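Local structure of isoaspartyl dipeptidase (Fervidobacterium islandicum, 7CDH) at residues T92-L97 with R337-N342; D208-T213 with A239-T244; E14-K19 with I28-G33. The protein probably hydrolyses isoaspartyl (beta-aspartyl) dipeptides, acting as a zinc-dependent M38 metallopeptidase of the amidohydrolase family. All coordinates share one frame; numbering follows the deposited sequence.

Contact 1 of 3, residues T92-L97 with R337-N342; sequences TVVGCL and RVFKLN
V94 lays one of its methyl groups on the aromatic ring of F339, and this CH-pi contact carries most of the meeting between strand 90-95 and the end of helix 333-339. V94 CG2 stands 4.3 Å from the centroid of the F339 ring, on a line only 11° from the ring normal, which places the methyl over the middle of the face. The V94 torsion explains the choice of branch: CG1 is anti to the backbone N (chi1 -170°), leaving CG2, beside that N, as the methyl that reaches the ring. V338 covers the opposite face with its CG1, 4.1 Å above the plane, so the phenyl is sandwiched between two aliphatic methyls. A second, looser pair extends the apolar strip, with T92 CG2 and L341 CD1 meeting methyl to methyl at 4.4 Å.

These two partners, F339 and L341, flank K340, where the chain leaves the helix with positive phi (54°) in a Schellman motif; the turn brings both side chains to bear on one strand. Glycerol, probably from the crystallisation liquor, is hydrogen-bonded to F339 O and L341 O. P60, Y126 and I152 also touch F339. V94 shares Y126 and I152, whereas C96, further along, touches H61 and E156 of the zinc sites. F339 thus packs against strands 90-95, 122-127 and 151-159, and the V94 side chain lies about 11 Å from a zinc ion, consistent with a place on the inner side of the TIM barrel of the amidohydrolase family.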
# COMPACT_ATOMS: atom_id res chain seq x y z
N THR A 92 35.02 -12.49 15.06
CA THR A 92 33.98 -12.42 14.03
C THR A 92 32.70 -12.93 14.64
O THR A 92 32.73 -13.97 15.34
CB THR A 92 34.35 -13.17 12.76
OG1 THR A 92 35.50 -12.55 12.19
CG2 THR A 92 33.21 -13.17 11.76
N VAL A 93 31.62 -12.20 14.38
CA VAL A 93 30.27 -12.48 14.92
C VAL A 93 29.29 -12.40 13.76
O VAL A 93 29.47 -11.59 12.87
CB VAL A 93 30.02 -11.49 16.06
CG1 VAL A 93 28.60 -10.99 16.14
CG2 VAL A 93 30.44 -12.10 17.38
N VAL A 94 28.32 -13.28 13.74
CA VAL A 94 27.16 -13.24 12.82
C VAL A 94 25.94 -13.06 13.70
O VAL A 94 25.67 -13.98 14.53
CB VAL A 94 27.04 -14.50 11.95
CG1 VAL A 94 26.00 -14.26 10.88
CG2 VAL A 94 28.36 -14.86 11.28
N GLY A 95 25.30 -11.89 13.54
CA GLY A 95 24.18 -11.42 14.38
C GLY A 95 22.86 -11.76 13.74
O GLY A 95 22.72 -11.58 12.51
N CYS A 96 21.90 -12.22 14.52
CA CYS A 96 20.52 -12.43 14.05
C CYS A 96 19.51 -11.96 15.11
O CYS A 96 19.93 -11.67 16.26
CB CYS A 96 20.31 -13.90 13.75
SG CYS A 96 20.63 -14.96 15.18
N LEU A 97 18.23 -11.98 14.74
CA LEU A 97 17.08 -11.86 15.66
C LEU A 97 16.52 -13.24 15.99
O LEU A 97 16.73 -14.20 15.23
CB LEU A 97 15.97 -11.03 15.01
CG LEU A 97 16.39 -9.67 14.49
CD1 LEU A 97 15.21 -8.95 13.88
CD2 LEU A 97 16.99 -8.85 15.62
N ARG A 337 33.97 -21.66 6.01
CA ARG A 337 33.55 -22.33 4.74
C ARG A 337 32.07 -22.06 4.56
O ARG A 337 31.69 -21.66 3.47
CB ARG A 337 33.90 -23.82 4.72
CG ARG A 337 33.35 -24.62 3.54
CD ARG A 337 32.59 -25.89 3.93
NE ARG A 337 33.34 -26.57 4.95
CZ ARG A 337 32.88 -27.02 6.09
NH1 ARG A 337 31.60 -27.00 6.39
NH2 ARG A 337 33.72 -27.56 6.94
N VAL A 338 31.27 -22.18 5.63
CA VAL A 338 29.80 -22.01 5.55
C VAL A 338 29.47 -20.61 5.00
O VAL A 338 28.68 -20.54 4.08
CB VAL A 338 29.12 -22.28 6.91
CG1 VAL A 338 27.65 -21.92 6.85
CG2 VAL A 338 29.25 -23.74 7.31
N PHE A 339 30.13 -19.55 5.49
CA PHE A 339 29.81 -18.12 5.20
C PHE A 339 30.67 -17.57 4.07
O PHE A 339 30.44 -16.40 3.74
CB PHE A 339 29.97 -17.27 6.47
CG PHE A 339 28.94 -17.63 7.50
CD1 PHE A 339 27.61 -17.31 7.30
CD2 PHE A 339 29.29 -18.38 8.60
CE1 PHE A 339 26.65 -17.68 8.22
CE2 PHE A 339 28.33 -18.76 9.52
CZ PHE A 339 27.02 -18.42 9.32
N LYS A 340 31.57 -18.36 3.48
CA LYS A 340 32.53 -17.96 2.42
C LYS A 340 33.34 -16.74 2.87
O LYS A 340 33.35 -15.73 2.14
CB LYS A 340 31.82 -17.67 1.09
CG LYS A 340 30.93 -18.79 0.59
CD LYS A 340 31.52 -19.62 -0.54
CE LYS A 340 30.55 -20.64 -1.11
NZ LYS A 340 29.28 -20.02 -1.54
N LEU A 341 33.98 -16.82 4.04
CA LEU A 341 34.80 -15.72 4.57
C LEU A 341 36.29 -16.03 4.36
O LEU A 341 36.69 -17.18 4.53
CB LEU A 341 34.51 -15.54 6.06
CG LEU A 341 33.04 -15.33 6.40
CD1 LEU A 341 32.86 -15.23 7.90
CD2 LEU A 341 32.48 -14.09 5.69
N ASN A 342 37.09 -15.00 4.12
CA ASN A 342 38.56 -15.09 4.11
C ASN A 342 39.04 -14.96 5.55
O ASN A 342 39.88 -14.11 5.83
CB ASN A 342 39.13 -14.21 3.00
CG ASN A 342 38.83 -14.86 1.67
OD1 ASN A 342 38.03 -14.35 0.88
ND2 ASN A 342 39.36 -16.06 1.45

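Contact 2 of 3, residues D208-T213 with A239-T244; sequences DIIEKT and AKRGGT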
# COMPACT_ATOMS: atom_id res chain seq x y z
N ASP A 208 13.59 -33.04 3.15
CA ASP A 208 12.55 -32.84 2.11
C ASP A 208 13.08 -31.89 1.02
O ASP A 208 12.93 -32.20 -0.18
CB ASP A 208 11.24 -32.29 2.67
CG ASP A 208 10.45 -33.26 3.54
OD1 ASP A 208 10.72 -34.49 3.49
OD2 ASP A 208 9.58 -32.75 4.30
N ILE A 209 13.77 -30.82 1.40
CA ILE A 209 14.32 -29.86 0.41
C ILE A 209 15.33 -30.57 -0.52
O ILE A 209 15.25 -30.39 -1.75
CB ILE A 209 14.93 -28.64 1.13
CG1 ILE A 209 13.87 -27.85 1.90
CG2 ILE A 209 15.67 -27.78 0.14
CD1 ILE A 209 14.44 -26.97 2.98
N ILE A 210 16.30 -31.30 0.03
CA ILE A 210 17.40 -31.88 -0.80
C ILE A 210 16.89 -33.09 -1.60
O ILE A 210 17.39 -33.30 -2.72
CB ILE A 210 18.62 -32.23 0.06
CG1 ILE A 210 18.29 -33.33 1.08
CG2 ILE A 210 19.17 -30.96 0.69
CD1 ILE A 210 19.52 -33.89 1.75
N GLU A 211 15.92 -33.84 -1.09
CA GLU A 211 15.41 -35.05 -1.78
C GLU A 211 14.49 -34.64 -2.92
O GLU A 211 14.57 -35.25 -3.97
CB GLU A 211 14.76 -36.01 -0.78
CG GLU A 211 15.80 -36.77 0.03
CD GLU A 211 15.35 -37.35 1.36
OE1 GLU A 211 14.14 -37.31 1.67
OE2 GLU A 211 16.22 -37.84 2.09
N LYS A 212 13.67 -33.60 -2.74
CA LYS A 212 12.54 -33.29 -3.65
C LYS A 212 12.86 -32.11 -4.57
O LYS A 212 12.04 -31.82 -5.44
CB LYS A 212 11.29 -32.95 -2.84
CG LYS A 212 10.80 -34.04 -1.89
CD LYS A 212 9.79 -33.47 -0.89
CE LYS A 212 8.78 -34.48 -0.37
NZ LYS A 212 7.57 -33.79 0.15
N THR A 213 13.99 -31.44 -4.40
CA THR A 213 14.36 -30.27 -5.24
C THR A 213 15.84 -30.31 -5.57
O THR A 213 16.57 -31.10 -4.97
CB THR A 213 13.99 -28.92 -4.59
OG1 THR A 213 15.07 -28.50 -3.77
CG2 THR A 213 12.71 -28.95 -3.77
N ALA A 239 25.09 -34.41 7.85
CA ALA A 239 26.55 -34.26 7.56
C ALA A 239 27.00 -35.27 6.51
O ALA A 239 27.76 -34.85 5.60
CB ALA A 239 27.41 -34.42 8.79
N LYS A 240 26.55 -36.53 6.63
CA LYS A 240 27.01 -37.61 5.71
C LYS A 240 26.58 -37.23 4.31
O LYS A 240 27.30 -37.57 3.39
CB LYS A 240 26.51 -39.01 6.06
CG LYS A 240 27.32 -39.71 7.14
CD LYS A 240 26.58 -40.88 7.74
CE LYS A 240 27.11 -41.26 9.10
NZ LYS A 240 26.08 -41.98 9.88
N ARG A 241 25.51 -36.47 4.15
CA ARG A 241 25.10 -36.05 2.78
C ARG A 241 25.76 -34.75 2.35
O ARG A 241 25.44 -34.32 1.24
CB ARG A 241 23.59 -35.95 2.69
CG ARG A 241 22.90 -37.17 3.26
CD ARG A 241 21.59 -37.36 2.58
NE ARG A 241 20.76 -38.27 3.34
CZ ARG A 241 19.48 -38.49 3.08
NH1 ARG A 241 18.90 -37.83 2.08
NH2 ARG A 241 18.78 -39.33 3.82
N GLY A 242 26.66 -34.16 3.13
CA GLY A 242 27.43 -32.95 2.72
C GLY A 242 27.05 -31.72 3.54
O GLY A 242 27.63 -30.66 3.32
N GLY A 243 26.12 -31.85 4.49
CA GLY A 243 25.62 -30.71 5.28
C GLY A 243 26.57 -30.29 6.37
O GLY A 243 27.38 -31.11 6.75
N THR A 244 26.47 -29.03 6.82
CA THR A 244 27.08 -28.53 8.08
C THR A 244 25.96 -28.28 9.08
O THR A 244 24.92 -27.82 8.67
CB THR A 244 27.96 -27.31 7.86
OG1 THR A 244 28.85 -27.70 6.82
CG2 THR A 244 28.73 -26.91 9.10
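R241 and E211 meet because both side chains run out nearly straight: chi1 swings CG of each residue opposite its own carbonyl carbon, after which the arginine keeps a stretched chain up to NE and the glutamate does the same to its carboxylate. I210 reaches toward the same arginine by a different route, its chi1 of 64° tucking CG1 into the gap flanked by backbone N and C, with CD1 carried outward.

The polar link is a salt bridge through a single charged hydrogen bond. R241 NH1 donates to E211 OE2 at 2.7 Å, with an N-H...O angle of 156°. The acceptor lies close to the guanidinium plane, and OE2 receives the proton on its anti lone pair, turned away from the other carboxylate oxygen. Carboxylate and guanidinium planes differ by 26°, so the two groups are nearly coplanar, yet the grip is one-pointed: R241 NH2 stands 3.4 Å from the same E211 OE2. Alongside this bond, I210 CD1 approaches R241 NH1 obliquely, at 4.0 Å, and also packs near the arginine CD. I217 backs both I210 and R241.

Both segments are helix ends. G242, with positive phi, closes a Schellman motif at the end of helix 229-240, G242 N being bonded to A239 O at 2.8 Å. T213 OG1 donates to I209 O at 2.8 Å after helix 204-212.

R241 has a second acidic partner, E237, which forms a salt bridge to NE. Two carboxylates therefore share one guanidinium, fixing its orientation at the surface; the positive charge would also probably ease the placing of E211 near the negative end of its own helix.

Contact 3 of 3, residues E14-K19 with I28-G33; sequences EYIGKK and IHVGEG
I16 and V30 provide the apolar part of this surface contact. I16 CD1 lies 3.8 Å from V30 CG1, the two side chains crossing at about a right angle. V30 presents CG1 because that branch is anti to its backbone N (chi1 -173°), and the same methyl lies 4.1 Å from K19 CB, so it touches both a branched residue and the base of the lysine.

Side chain meets backbone where K19 CD rests on G31, 3.9 Å from G31 CA. Backbone meets backbone where K19 C approaches G31 O to 3.6 Å; the CA atoms of K19 and E32 are 5.1 Å apart.

The charged interaction is weaker. K19 NZ stands 3.6 Å from E32 OE2, a long salt bridge, the two side chains running alongside each other in a common direction. The lysine bends at chi2 (-91°) and chi4 to bring its ammonium there; E32 is poorly ordered, so the pairing is loosely defined. A water accepts from G33 N at 3.2 Å and donates weakly to K18 O, bridging the backbones.

The contact belongs to the N-terminal beta region, probably the small beta domain that many amidohydrolases carry beside the barrel. The chain turns a corner at K18, past strand 15-17, which pairs with strand 8-11 through I16, G17 and V10. V10 also touches I16 and K19. Strand 27-31 pairs antiparallel with strand 19-23 and is outermost in its sheet within this chain; a classic bulge at I28 and H29 faces I22, and these two residues pack on I2 and P40 of the third subunit.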
# COMPACT_ATOMS: atom_id res chain seq x y z
N GLU A 14 46.05 -25.97 11.24
CA GLU A 14 47.08 -27.06 11.17
C GLU A 14 48.34 -26.59 11.91
O GLU A 14 48.79 -25.45 11.67
CB GLU A 14 47.47 -27.41 9.73
CG GLU A 14 46.47 -28.30 9.03
CD GLU A 14 46.55 -28.28 7.51
OE1 GLU A 14 47.01 -29.29 6.92
OE2 GLU A 14 46.16 -27.25 6.91
N TYR A 15 48.89 -27.45 12.77
CA TYR A 15 50.09 -27.11 13.58
C TYR A 15 51.30 -27.01 12.65
O TYR A 15 51.61 -27.99 11.96
CB TYR A 15 50.31 -28.14 14.69
CG TYR A 15 51.52 -27.84 15.52
CD1 TYR A 15 51.50 -26.81 16.43
CD2 TYR A 15 52.70 -28.55 15.36
CE1 TYR A 15 52.61 -26.49 17.19
CE2 TYR A 15 53.82 -28.24 16.12
CZ TYR A 15 53.77 -27.22 17.04
OH TYR A 15 54.84 -26.90 17.82
N ILE A 16 51.94 -25.85 12.60
CA ILE A 16 53.15 -25.62 11.75
C ILE A 16 54.32 -25.20 12.65
O ILE A 16 55.33 -24.72 12.10
CB ILE A 16 52.85 -24.60 10.64
CG1 ILE A 16 52.55 -23.20 11.17
CG2 ILE A 16 51.74 -25.11 9.74
CD1 ILE A 16 52.42 -22.17 10.07
N GLY A 17 54.17 -25.37 13.97
CA GLY A 17 55.22 -25.12 14.98
C GLY A 17 55.72 -23.69 15.00
O GLY A 17 54.93 -22.81 14.67
N LYS A 18 56.95 -23.48 15.46
CA LYS A 18 57.51 -22.13 15.73
C LYS A 18 57.71 -21.39 14.40
O LYS A 18 58.54 -21.83 13.58
CB LYS A 18 58.76 -22.20 16.62
CG LYS A 18 58.48 -21.98 18.10
CD LYS A 18 59.70 -21.69 18.94
CE LYS A 18 60.57 -22.91 19.12
NZ LYS A 18 61.98 -22.55 19.38
N LYS A 19 56.88 -20.36 14.17
CA LYS A 19 56.90 -19.56 12.92
C LYS A 19 56.64 -18.10 13.28
O LYS A 19 56.09 -17.84 14.33
CB LYS A 19 55.87 -20.05 11.91
CG LYS A 19 56.10 -21.44 11.36
CD LYS A 19 56.93 -21.50 10.11
CE LYS A 19 57.18 -22.92 9.64
NZ LYS A 19 58.57 -23.34 9.95
N ILE A 28 50.94 -10.92 5.59
CA ILE A 28 51.95 -10.65 4.54
C ILE A 28 52.83 -11.90 4.33
O ILE A 28 53.13 -12.17 3.16
CB ILE A 28 52.78 -9.40 4.87
CG1 ILE A 28 51.95 -8.13 4.65
CG2 ILE A 28 54.06 -9.38 4.06
CD1 ILE A 28 52.50 -6.92 5.36
N HIS A 29 53.24 -12.59 5.40
CA HIS A 29 54.25 -13.69 5.36
C HIS A 29 54.22 -14.53 6.64
O HIS A 29 54.28 -13.98 7.76
CB HIS A 29 55.64 -13.09 5.10
CG HIS A 29 56.72 -14.12 5.00
ND1 HIS A 29 56.82 -14.98 3.91
CD2 HIS A 29 57.72 -14.45 5.85
CE1 HIS A 29 57.84 -15.79 4.09
NE2 HIS A 29 58.41 -15.48 5.27
N VAL A 30 54.12 -15.84 6.48
CA VAL A 30 54.39 -16.82 7.57
C VAL A 30 55.74 -17.49 7.26
O VAL A 30 55.95 -17.91 6.11
CB VAL A 30 53.25 -17.85 7.73
CG1 VAL A 30 53.44 -18.74 8.94
CG2 VAL A 30 51.89 -17.16 7.80
N GLY A 31 56.64 -17.57 8.24
CA GLY A 31 57.89 -18.32 8.04
C GLY A 31 58.83 -18.25 9.22
O GLY A 31 58.47 -17.62 10.23
N GLU A 32 60.02 -18.84 9.06
CA GLU A 32 61.07 -18.96 10.10
C GLU A 32 61.56 -17.55 10.47
O GLU A 32 61.53 -16.67 9.58
CB GLU A 32 62.21 -19.87 9.60
CG GLU A 32 61.72 -21.23 9.11
CD GLU A 32 61.33 -21.33 7.64
OE1 GLU A 32 62.25 -21.41 6.80
OE2 GLU A 32 60.11 -21.32 7.33
N GLY A 33 61.93 -17.34 11.73
CA GLY A 33 62.40 -16.04 12.25
C GLY A 33 63.52 -15.48 11.40
O GLY A 33 64.49 -16.22 11.14
O HOH W 1 61.34 -19.73 13.84

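From the N terminus, contact 3 closes first, a short loop that contains most of strand 19-23 and ties the corner after strand 15-17 to edge strand 27-31, before the chain enters the barrel. Contact 1 opens at strand 90-95 and closes about 240 residues later, tying that strand to the turn after helix 333-339. Contact 2 is nested inside that loop, joining the ends of the neighbouring helices 204-212 and 229-240. None of the loops cross. Contacts 1 and 2 have centres about 21 Å apart but touch directly, V338 CG2 lying 3.7 Å from T244 CG2. Contact 3 stands apart: its nearest atoms are about 12 Å from contact 1 and about 17 Å from contact 2.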